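Local coordinates for beta-lactamase (Serratia marcescens, PDB 5GWA), which probably hydrolyses the ring of beta-lactam antibiotics, extended-spectrum ones among them, as a class A serine enzyme, and binds the inhibitor avibactam in its active site, at residues G28-F33 and G241-I246; K34-E39 and T163-V168; G234-P239 and S270-L275. One frame throughout, in Å; residues are numbered along the deposited sequence.

Interaction 1: residues G28-F33 and G241-I246. With NA (sodium ion), chain R; SO4 (sulfate ion), chain C.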
loop_
_atom_site.group_PDB
_atom_site.type_symbol
_atom_site.label_atom_id
_atom_site.label_comp_id
_atom_site.label_asym_id
_atom_site.label_seq_id
_atom_site.Cartn_x
_atom_site.Cartn_y
_atom_site.Cartn_z
ATOM N N GLY A 28 19.333 25.176 -12.626
ATOM C CA GLY A 28 20.710 24.863 -12.260
ATOM C C GLY A 28 20.990 25.236 -10.815
ATOM O O GLY A 28 20.492 26.223 -10.315
ATOM N N ILE A 29 21.858 24.467 -10.144
ATOM C CA ILE A 29 22.186 24.762 -8.773
ATOM C C ILE A 29 23.269 25.820 -8.687
ATOM O O ILE A 29 23.157 26.799 -7.950
ATOM C CB ILE A 29 22.616 23.508 -7.989
ATOM C CG1 ILE A 29 21.473 22.483 -7.905
ATOM C CG2 ILE A 29 23.005 23.881 -6.583
ATOM C CD1 ILE A 29 20.204 23.047 -7.315
ATOM N N GLU A 30 24.304 25.625 -9.490
ATOM C CA GLU A 30 25.469 26.510 -9.449
ATOM C C GLU A 30 25.402 27.587 -10.528
ATOM O O GLU A 30 25.927 28.673 -10.328
ATOM C CB GLU A 30 26.747 25.687 -9.571
ATOM C CG GLU A 30 26.971 24.694 -8.416
ATOM C CD GLU A 30 26.309 23.334 -8.634
ATOM O OE1 GLU A 30 25.813 23.079 -9.751
ATOM O OE2 GLU A 30 26.423 22.513 -7.720
ATOM N N ASP A 31 24.684 27.341 -11.607
ATOM C CA ASP A 31 24.634 28.320 -12.707
ATOM C C ASP A 31 23.192 28.803 -12.910
ATOM O O ASP A 31 22.323 28.514 -12.085
ATOM C CB ASP A 31 25.246 27.731 -13.978
ATOM C CG ASP A 31 24.363 26.709 -14.642
ATOM O OD1 ASP A 31 23.158 26.631 -14.309
ATOM O OD2 ASP A 31 24.876 25.986 -15.516
ATOM N N ASN A 32 22.950 29.585 -13.965
ATOM C CA ASN A 32 21.684 30.294 -14.127
ATOM C C ASN A 32 20.661 29.599 -15.010
ATOM O O ASN A 32 19.672 30.217 -15.434
ATOM C CB ASN A 32 21.960 31.687 -14.678
ATOM C CG ASN A 32 22.913 32.459 -13.797
ATOM O OD1 ASN A 32 22.585 32.777 -12.651
ATOM N ND2 ASN A 32 24.139 32.659 -14.277
ATOM N N PHE A 33 20.905 28.333 -15.310
ATOM C CA PHE A 33 20.055 27.581 -16.204
ATOM C C PHE A 33 18.655 27.461 -15.635
ATOM O O PHE A 33 18.483 27.234 -14.435
ATOM C CB PHE A 33 20.603 26.193 -16.446
ATOM C CG PHE A 33 19.761 25.382 -17.379
ATOM C CD1 PHE A 33 19.752 25.668 -18.743
ATOM C CD2 PHE A 33 18.907 24.401 -16.896
ATOM C CE1 PHE A 33 18.975 24.936 -19.611
ATOM C CE2 PHE A 33 18.128 23.658 -17.767
ATOM C CZ PHE A 33 18.163 23.930 -19.128
ATOM N N GLY A 241 30.329 17.219 -11.641
ATOM C CA GLY A 241 30.118 17.562 -10.248
ATOM C C GLY A 241 29.081 18.645 -10.022
ATOM O O GLY A 241 28.684 18.887 -8.888
ATOM N N LYS A 242 28.693 19.347 -11.082
ATOM C CA LYS A 242 27.683 20.367 -10.954
ATOM C C LYS A 242 26.343 19.650 -10.801
ATOM O O LYS A 242 26.240 18.447 -11.114
ATOM C CB LYS A 242 27.673 21.272 -12.206
ATOM C CG LYS A 242 28.888 22.194 -12.343
ATOM C CD LYS A 242 28.829 23.345 -11.356
ATOM C CE LYS A 242 30.208 23.906 -11.026
ATOM N NZ LYS A 242 30.710 24.836 -12.072
ATOM N N HIS A 243 25.297 20.431 -10.515
ATOM C CA HIS A 243 23.973 19.865 -10.189
ATOM C C HIS A 243 22.835 20.614 -10.856
ATOM O O HIS A 243 22.925 21.809 -11.071
ATOM C CB HIS A 243 23.732 19.930 -8.694
ATOM C CG HIS A 243 24.802 19.268 -7.883
ATOM N ND1 HIS A 243 25.921 19.950 -7.459
ATOM C CD2 HIS A 243 24.917 18.013 -7.392
ATOM C CE1 HIS A 243 26.719 19.123 -6.791
ATOM N NE2 HIS A 243 26.133 17.942 -6.739
ATOM N N PHE A 244 21.745 19.905 -11.125
ATOM C CA PHE A 244 20.501 20.576 -11.494
ATOM C C PHE A 244 19.332 19.999 -10.708
ATOM O O PHE A 244 19.276 18.788 -10.457
ATOM C CB PHE A 244 20.260 20.562 -13.011
ATOM C CG PHE A 244 20.078 19.195 -13.628
ATOM C CD1 PHE A 244 21.165 18.444 -14.030
ATOM C CD2 PHE A 244 18.812 18.705 -13.932
ATOM C CE1 PHE A 244 21.003 17.198 -14.583
ATOM C CE2 PHE A 244 18.645 17.463 -14.550
ATOM C CZ PHE A 244 19.745 16.724 -14.911
ATOM N N ALA A 245 18.415 20.885 -10.337
ATOM C CA ALA A 245 17.135 20.475 -9.777
ATOM C C ALA A 245 16.114 20.338 -10.883
ATOM O O ALA A 245 16.128 21.119 -11.847
ATOM C CB ALA A 245 16.670 21.483 -8.759
ATOM N N ILE A 246 15.357 19.247 -10.844
ATOM C CA ILE A 246 14.349 18.986 -11.851
ATOM C C ILE A 246 13.086 18.456 -11.163
ATOM O O ILE A 246 13.147 17.686 -10.216
ATOM C CB ILE A 246 14.860 18.013 -12.936
ATOM C CG1 ILE A 246 13.803 17.700 -13.988
ATOM C CG2 ILE A 246 15.408 16.741 -12.317
ATOM C CD1 ILE A 246 14.381 17.116 -15.254
HETATM NA NA NA R . 24.560 24.046 -12.210
HETATM S S SO4 C . 27.285 14.422 -5.095
HETATM O O1 SO4 C . 28.014 14.906 -3.912
HETATM O O2 SO4 C . 26.132 13.788 -4.464
HETATM O O3 SO4 C . 26.994 15.664 -5.840
HETATM O O4 SO4 C . 28.220 13.529 -5.798
#
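Glu-30 reaches His-243 by turning CG anti to its carbonyl carbon (chi1 -63°) and then kinking about the CB-CG bond (chi2 87°), while His-243 swings its own CG beside its backbone N, and the carboxylate ends at the edge of the imidazole. The two residues sit where strand 21-28 ends and strand 243-253 begins in the five-stranded antiparallel sheet of the class A beta-lactamase fold, beside Gly-28 and Phe-244, a non-hydrogen-bonded antiparallel pair.

The carboxylate grips His-243 twice. OE1 of Glu-30 takes the backbone N of His-243 at 2.8 Å and OE2 takes its ND1 at 2.6 Å, each oxygen through its syn lone pair. The ND1 bond is nearly straight, with OE2 almost in the ring plane, although carboxylate and ring are turned 38° apart. Two bonds from one carboxylate fix both the backbone and the rotation of the imidazole; with ND1 donating to Glu-30 and NE2 to a sulfate, the ring is probably doubly protonated. The backbone adds a third link, Ile-29 N to His-243 O at 3.0 Å, with the N-H arriving from above the carbonyl plane. That same carbonyl oxygen and Glu-30 OE1 both bind a sodium ion.

Ile-29 packs its CG1 against His-243 CB at 3.5 Å and carries CD1 on to the methyl of Ala-245, on the side where helix 164-175 covers both residues. On the solvent side, the aliphatic part of Lys-242 lies across Glu-30, CD meeting OE1 at 3.4 Å. Within the loop, Asp-31 OD1 accepts from Phe-33 N in an Asx turn. At the far end of the imidazole, His-243 NE2 donates to sulfate O3 at 2.6 Å, again nearly straight.

Interaction 2: residues K34-E39 and T163-V168. With NA (sodium ion), chain K; NA (sodium ion), chain L.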
loop_
_atom_site.group_PDB
_atom_site.type_symbol
_atom_site.label_atom_id
_atom_site.label_comp_id
_atom_site.label_asym_id
_atom_site.label_seq_id
_atom_site.Cartn_x
_atom_site.Cartn_y
_atom_site.Cartn_z
ATOM N N LYS A 34 17.664 27.700 -16.489
ATOM C CA LYS A 34 16.271 27.694 -16.054
ATOM C C LYS A 34 15.388 27.280 -17.220
ATOM O O LYS A 34 15.554 27.808 -18.328
ATOM C CB LYS A 34 15.890 29.073 -15.519
ATOM C CG LYS A 34 14.407 29.265 -15.258
ATOM C CD LYS A 34 14.149 30.604 -14.573
ATOM C CE LYS A 34 13.039 31.365 -15.267
ATOM N NZ LYS A 34 12.915 32.734 -14.698
ATOM N N LEU A 35 14.498 26.297 -17.004
ATOM C CA LEU A 35 13.558 25.861 -18.019
ATOM C C LEU A 35 12.238 25.515 -17.353
ATOM O O LEU A 35 12.236 24.788 -16.356
ATOM C CB LEU A 35 14.116 24.637 -18.743
ATOM C CG LEU A 35 13.297 24.151 -19.937
ATOM C CD1 LEU A 35 14.244 23.738 -21.057
ATOM C CD2 LEU A 35 12.384 23.002 -19.554
ATOM N N ASN A 36 11.130 26.021 -17.901
ATOM C CA ASN A 36 9.787 25.745 -17.393
ATOM C C ASN A 36 8.898 25.336 -18.551
ATOM O O ASN A 36 8.970 25.938 -19.632
ATOM C CB ASN A 36 9.205 26.988 -16.753
ATOM C CG ASN A 36 9.896 27.381 -15.470
ATOM O OD1 ASN A 36 10.223 26.548 -14.626
ATOM N ND2 ASN A 36 10.164 28.664 -15.336
ATOM N N VAL A 37 8.060 24.324 -18.346
ATOM C CA VAL A 37 7.047 23.901 -19.299
ATOM C C VAL A 37 5.725 23.695 -18.565
ATOM O O VAL A 37 5.679 22.990 -17.560
ATOM C CB VAL A 37 7.438 22.601 -20.023
ATOM C CG1 VAL A 37 6.335 22.160 -20.972
ATOM C CG2 VAL A 37 8.762 22.791 -20.743
ATOM N N ASN A 38 4.651 24.325 -19.041
ATOM C CA ASN A 38 3.327 24.171 -18.466
ATOM C C ASN A 38 3.328 24.487 -16.971
ATOM O O ASN A 38 2.576 23.900 -16.207
ATOM C CB ASN A 38 2.764 22.792 -18.753
ATOM C CG ASN A 38 2.639 22.515 -20.223
ATOM O OD1 ASN A 38 2.316 23.400 -21.010
ATOM N ND2 ASN A 38 2.920 21.274 -20.621
ATOM N N GLU A 39 4.108 25.486 -16.579
ATOM C CA GLU A 39 4.409 25.706 -15.171
ATOM C C GLU A 39 3.374 26.484 -14.381
ATOM O O GLU A 39 3.503 26.594 -13.161
ATOM C CB GLU A 39 5.795 26.336 -14.981
ATOM C CG GLU A 39 5.855 27.835 -15.278
ATOM C CD GLU A 39 5.922 28.213 -16.749
ATOM O OE1 GLU A 39 5.888 27.359 -17.672
ATOM O OE2 GLU A 39 6.018 29.456 -16.962
ATOM N N THR A 163 3.166 24.377 -8.205
ATOM C CA THR A 163 3.714 24.625 -9.507
ATOM C C THR A 163 5.069 23.935 -9.613
ATOM O O THR A 163 5.721 23.675 -8.628
ATOM C CB THR A 163 3.911 26.102 -9.811
ATOM O OG1 THR A 163 4.793 26.679 -8.854
ATOM C CG2 THR A 163 2.569 26.850 -9.855
ATOM N N PRO A 164 5.496 23.591 -10.837
ATOM C CA PRO A 164 6.780 22.852 -10.907
ATOM C C PRO A 164 7.989 23.725 -10.591
ATOM O O PRO A 164 8.992 23.236 -10.060
ATOM C CB PRO A 164 6.847 22.329 -12.328
ATOM C CG PRO A 164 5.549 22.651 -12.977
ATOM C CD PRO A 164 4.779 23.618 -12.113
ATOM N N ASP A 165 7.930 25.003 -10.965
ATOM C CA ASP A 165 8.992 25.934 -10.647
ATOM C C ASP A 165 9.116 26.197 -9.159
ATOM O O ASP A 165 10.232 26.236 -8.660
ATOM C CB ASP A 165 8.908 27.220 -11.478
ATOM C CG ASP A 165 7.582 27.931 -11.361
ATOM O OD1 ASP A 165 6.505 27.314 -11.370
ATOM O OD2 ASP A 165 7.604 29.180 -11.294
ATOM N N ALA A 166 8.005 26.174 -8.424
ATOM C CA ALA A 166 8.110 26.249 -6.959
ATOM C C ALA A 166 8.991 25.098 -6.462
ATOM O O ALA A 166 9.828 25.265 -5.558
ATOM C CB ALA A 166 6.762 26.200 -6.305
ATOM N N THR A 167 8.729 23.899 -6.963
ATOM C CA THR A 167 9.456 22.758 -6.479
ATOM C C THR A 167 10.949 22.909 -6.655
ATOM O O THR A 167 11.712 22.640 -5.724
ATOM C CB THR A 167 8.991 21.477 -7.176
ATOM O OG1 THR A 167 7.561 21.379 -7.113
ATOM C CG2 THR A 167 9.634 20.278 -6.558
ATOM N N VAL A 168 11.392 23.287 -7.852
ATOM C CA VAL A 168 12.826 23.383 -8.071
ATOM C C VAL A 168 13.446 24.591 -7.327
ATOM O O VAL A 168 14.592 24.490 -6.890
ATOM C CB VAL A 168 13.247 23.365 -9.539
ATOM C CG1 VAL A 168 12.921 22.043 -10.203
ATOM C CG2 VAL A 168 12.667 24.554 -10.305
HETATM NA NA NA K . 4.442 28.983 -12.029
HETATM NA NA NA L . 5.761 29.233 -8.800
HETATM O O HOH W 1 5.030 31.253 -13.440
HETATM O O HOH W 2 2.500 30.740 -11.397
HETATM O O HOH W 3 7.207 29.654 -6.526
#
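One sodium ion bridges Glu-39 and Asp-165; a second sits close by on Thr-163. The first is held by the backbone O of Glu-39 at 2.8 Å and by OD1 of Asp-165 at 2.7 Å, with two waters adding further ligands. Asp-165 places its CG between its backbone N and carbonyl carbon (chi1 56°), which turns the carboxylate back over the start of helix 164-175. There OD1 also accepts from OG1 of Thr-163, the N-cap residue, at 3.1 Å and from above the carboxylate plane. The second sodium is bound by that same OG1 and a water, in a site to which Asn-140 also belongs.

The rest is van der Waals packing. The Pro-164 ring lies beside Glu-39, with Pro-164 CD 3.4 Å from Glu-39 O. Thr-163 CB and CG2 press on the same carbonyl oxygen, and the Asn-36 side chain crosses that of Asp-165 at about a right angle, resting on its CB. Val-168 and Pro-164 continue inward onto Ala-25 of strand 21-28.

The carboxylates of Glu-39 and Asp-165 stand nearly perpendicular, Glu-39 OE2 and Asp-165 OD2 5.9 Å apart; the sodium between Glu-39 O and Asp-165 OD1 would offset some of this like-charge repulsion.

Interaction 3: residues G234-P239 and S270-L275. With SO4 (sulfate ion), chain C.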
loop_
_atom_site.group_PDB
_atom_site.type_symbol
_atom_site.label_atom_id
_atom_site.label_comp_id
_atom_site.label_asym_id
_atom_site.label_seq_id
_atom_site.Cartn_x
_atom_site.Cartn_y
_atom_site.Cartn_z
ATOM N N GLY A 234 13.814 16.080 -7.882
ATOM C CA GLY A 234 15.127 15.824 -7.261
ATOM C C GLY A 234 16.225 16.704 -7.750
ATOM O O GLY A 234 16.005 17.651 -8.508
ATOM N N ILE A 235 17.424 16.356 -7.306
ATOM C CA ILE A 235 18.649 17.053 -7.702
ATOM C C ILE A 235 19.578 16.022 -8.297
ATOM O O ILE A 235 19.812 14.970 -7.685
ATOM C CB ILE A 235 19.347 17.746 -6.523
ATOM C CG1 ILE A 235 18.383 18.624 -5.731
ATOM C CG2 ILE A 235 20.559 18.566 -7.028
ATOM C CD1 ILE A 235 17.867 17.938 -4.488
ATOM N N ILE A 236 20.132 16.319 -9.474
ATOM C CA ILE A 236 20.954 15.369 -10.188
ATOM C C ILE A 236 22.376 15.911 -10.322
ATOM O O ILE A 236 22.572 17.099 -10.610
ATOM C CB ILE A 236 20.333 15.083 -11.555
ATOM C CG1 ILE A 236 18.933 14.491 -11.323
ATOM C CG2 ILE A 236 21.170 14.139 -12.379
ATOM C CD1 ILE A 236 18.149 14.167 -12.564
ATOM N N THR A 237 23.337 15.014 -10.157
ATOM C CA THR A 237 24.754 15.347 -10.287
ATOM C C THR A 237 25.208 15.019 -11.690
ATOM O O THR A 237 25.081 13.900 -12.175
ATOM C CB THR A 237 25.601 14.582 -9.278
ATOM O OG1 THR A 237 25.077 14.787 -7.969
ATOM C CG2 THR A 237 27.078 15.044 -9.332
ATOM N N LEU A 238 25.811 16.024 -12.315
ATOM C CA LEU A 238 26.372 15.874 -13.648
ATOM C C LEU A 238 27.764 15.230 -13.582
ATOM O O LEU A 238 28.367 15.164 -12.514
ATOM C CB LEU A 238 26.426 17.249 -14.325
ATOM C CG LEU A 238 25.041 17.836 -14.697
ATOM C CD1 LEU A 238 25.138 19.336 -14.752
ATOM C CD2 LEU A 238 24.556 17.243 -15.998
ATOM N N PRO A 239 28.293 14.826 -14.737
ATOM C CA PRO A 239 29.588 14.164 -14.735
ATOM C C PRO A 239 30.719 15.047 -14.267
ATOM O O PRO A 239 31.783 14.511 -13.917
ATOM C CB PRO A 239 29.764 13.750 -16.196
ATOM C CG PRO A 239 28.369 13.681 -16.744
ATOM C CD PRO A 239 27.694 14.837 -16.081
ATOM N N SER A 270 16.581 14.207 -21.911
ATOM C CA SER A 270 16.738 15.351 -22.816
ATOM C C SER A 270 17.495 16.460 -22.100
ATOM O O SER A 270 18.419 17.058 -22.660
ATOM C CB SER A 270 15.393 15.900 -23.314
ATOM O OG SER A 270 14.758 15.002 -24.224
ATOM N N VAL A 271 17.121 16.727 -20.851
ATOM C CA VAL A 271 17.754 17.796 -20.097
ATOM C C VAL A 271 19.209 17.441 -19.790
ATOM O O VAL A 271 20.102 18.265 -19.931
ATOM C CB VAL A 271 16.972 18.094 -18.793
ATOM C CG1 VAL A 271 17.703 19.079 -17.917
ATOM C CG2 VAL A 271 15.583 18.607 -19.119
ATOM N N TRP A 272 19.419 16.205 -19.354
ATOM C CA TRP A 272 20.755 15.678 -19.089
ATOM C C TRP A 272 21.640 15.816 -20.334
ATOM O O TRP A 272 22.737 16.365 -20.249
ATOM C CB TRP A 272 20.650 14.214 -18.648
ATOM C CG TRP A 272 21.951 13.498 -18.553
ATOM C CD1 TRP A 272 22.599 12.829 -19.569
ATOM C CD2 TRP A 272 22.769 13.342 -17.396
ATOM N NE1 TRP A 272 23.751 12.270 -19.101
ATOM C CE2 TRP A 272 23.934 12.655 -17.797
ATOM C CE3 TRP A 272 22.694 13.812 -16.085
ATOM C CZ2 TRP A 272 24.895 12.233 -16.880
ATOM C CZ3 TRP A 272 23.688 13.435 -15.185
ATOM C CH2 TRP A 272 24.798 12.697 -15.603
ATOM N N ASP A 273 21.142 15.352 -21.478
ATOM C CA ASP A 273 21.929 15.385 -22.713
ATOM C C ASP A 273 22.323 16.821 -23.058
ATOM O O ASP A 273 23.447 17.057 -23.433
ATOM C CB ASP A 273 21.160 14.748 -23.886
ATOM C CG ASP A 273 21.137 13.237 -23.826
ATOM O OD1 ASP A 273 21.934 12.628 -23.068
ATOM O OD2 ASP A 273 20.352 12.641 -24.592
ATOM N N TYR A 274 21.419 17.784 -22.874
ATOM C CA TYR A 274 21.714 19.198 -23.113
ATOM C C TYR A 274 22.784 19.738 -22.165
ATOM O O TYR A 274 23.767 20.399 -22.583
ATOM C CB TYR A 274 20.436 20.033 -22.980
ATOM C CG TYR A 274 20.686 21.510 -23.168
ATOM C CD1 TYR A 274 20.812 22.048 -24.439
ATOM C CD2 TYR A 274 20.934 22.336 -22.078
ATOM C CE1 TYR A 274 21.118 23.390 -24.616
ATOM C CE2 TYR A 274 21.230 23.673 -22.244
ATOM C CZ TYR A 274 21.333 24.191 -23.517
ATOM O OH TYR A 274 21.607 25.530 -23.683
ATOM N N LEU A 275 22.632 19.451 -20.880
ATOM C CA LEU A 275 23.555 19.998 -19.908
ATOM C C LEU A 275 24.954 19.347 -19.976
ATOM O O LEU A 275 25.910 19.980 -19.595
ATOM C CB LEU A 275 22.989 19.913 -18.473
ATOM C CG LEU A 275 21.715 20.713 -18.247
ATOM C CD1 LEU A 275 21.137 20.377 -16.877
ATOM C CD2 LEU A 275 21.964 22.205 -18.348
HETATM S S SO4 C . 27.285 14.422 -5.095
HETATM O O1 SO4 C . 28.014 14.906 -3.912
HETATM O O2 SO4 C . 26.132 13.788 -4.464
HETATM O O3 SO4 C . 26.994 15.664 -5.840
HETATM O O4 SO4 C . 28.220 13.529 -5.798
#
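Residues 234-237 end an extended strand and run through Leu-238 into Pro-239, passing helix 257-276 with the closest backbone approach, 7.8 Å, between Leu-238 CA and Trp-272 CA. What fills that gap is the indole of Trp-272, in an alpha/beta packing of sheet against terminal helix that belongs to the class A beta-lactamase fold.

With CG anti to the backbone N (chi1 171°), Trp-272 sends its six-membered ring out from the helix toward the turn after the strand. The benzo edge leads. CZ3 points at the backbone O of Thr-237, 3.3 Å away and in the plane of the indole, and the same atom meets CG2 of Ile-236 at 3.8 Å, also at the edge. The Pro-239 ring and the indole approach from opposite directions, Pro-239 CD 3.6 Å from Trp-272 CH2 and Pro-239 CG 3.8 Å from Trp-272 CZ2. Leu-238 slides past the indole in the reverse sense, and its branch CD2 does the touching: it lies 3.9 Å from Trp-272 CE3 and 4.0 Å from Leu-275 CB. This methyl bridges two side chains about a helical turn apart; the Leu-238 and Leu-275 side chains cross at about a right angle.

The contact is almost wholly apolar. Thr-237, whose side chain leaves its backbone on the face away from the helix, donates OG1 to sulfate O3 at 3.0 Å, while its carbonyl faces the indole.

Leu-206, Pro-207 and Thr-210, in a loop before strand 212-218, also pack on Trp-272. Beside it, Leu-275 and Ile-236 both meet Phe-244 of strand 243-253, and helix 4-15 lies along the helix through Ser-270, Val-271 and Tyr-274.

Overall arrangement
All three contacts involve the five-stranded antiparallel sheet, whose order is 34-37, 21-28, 243-253, 227-237, 212-218. Interactions 1 and 3 are neighbours, centres about 8 Å apart: Phe-244 and Ile-236 are paired across adjacent strands, and one sulfate touches both contacts. The centre of interaction 2 is about 14 Å from that of interaction 1, which it meets where Val-168 packs on Ala-245 and Ile-246, and about 16 Å from that of interaction 3. Along the chain, both segments of interaction 2 fall between those of interaction 1, whose second segment lies between the two of interaction 3. Helices 164-175 and 257-276 cover opposite faces of the sheet, Ala-245 packing on the first and Phe-244 on the second.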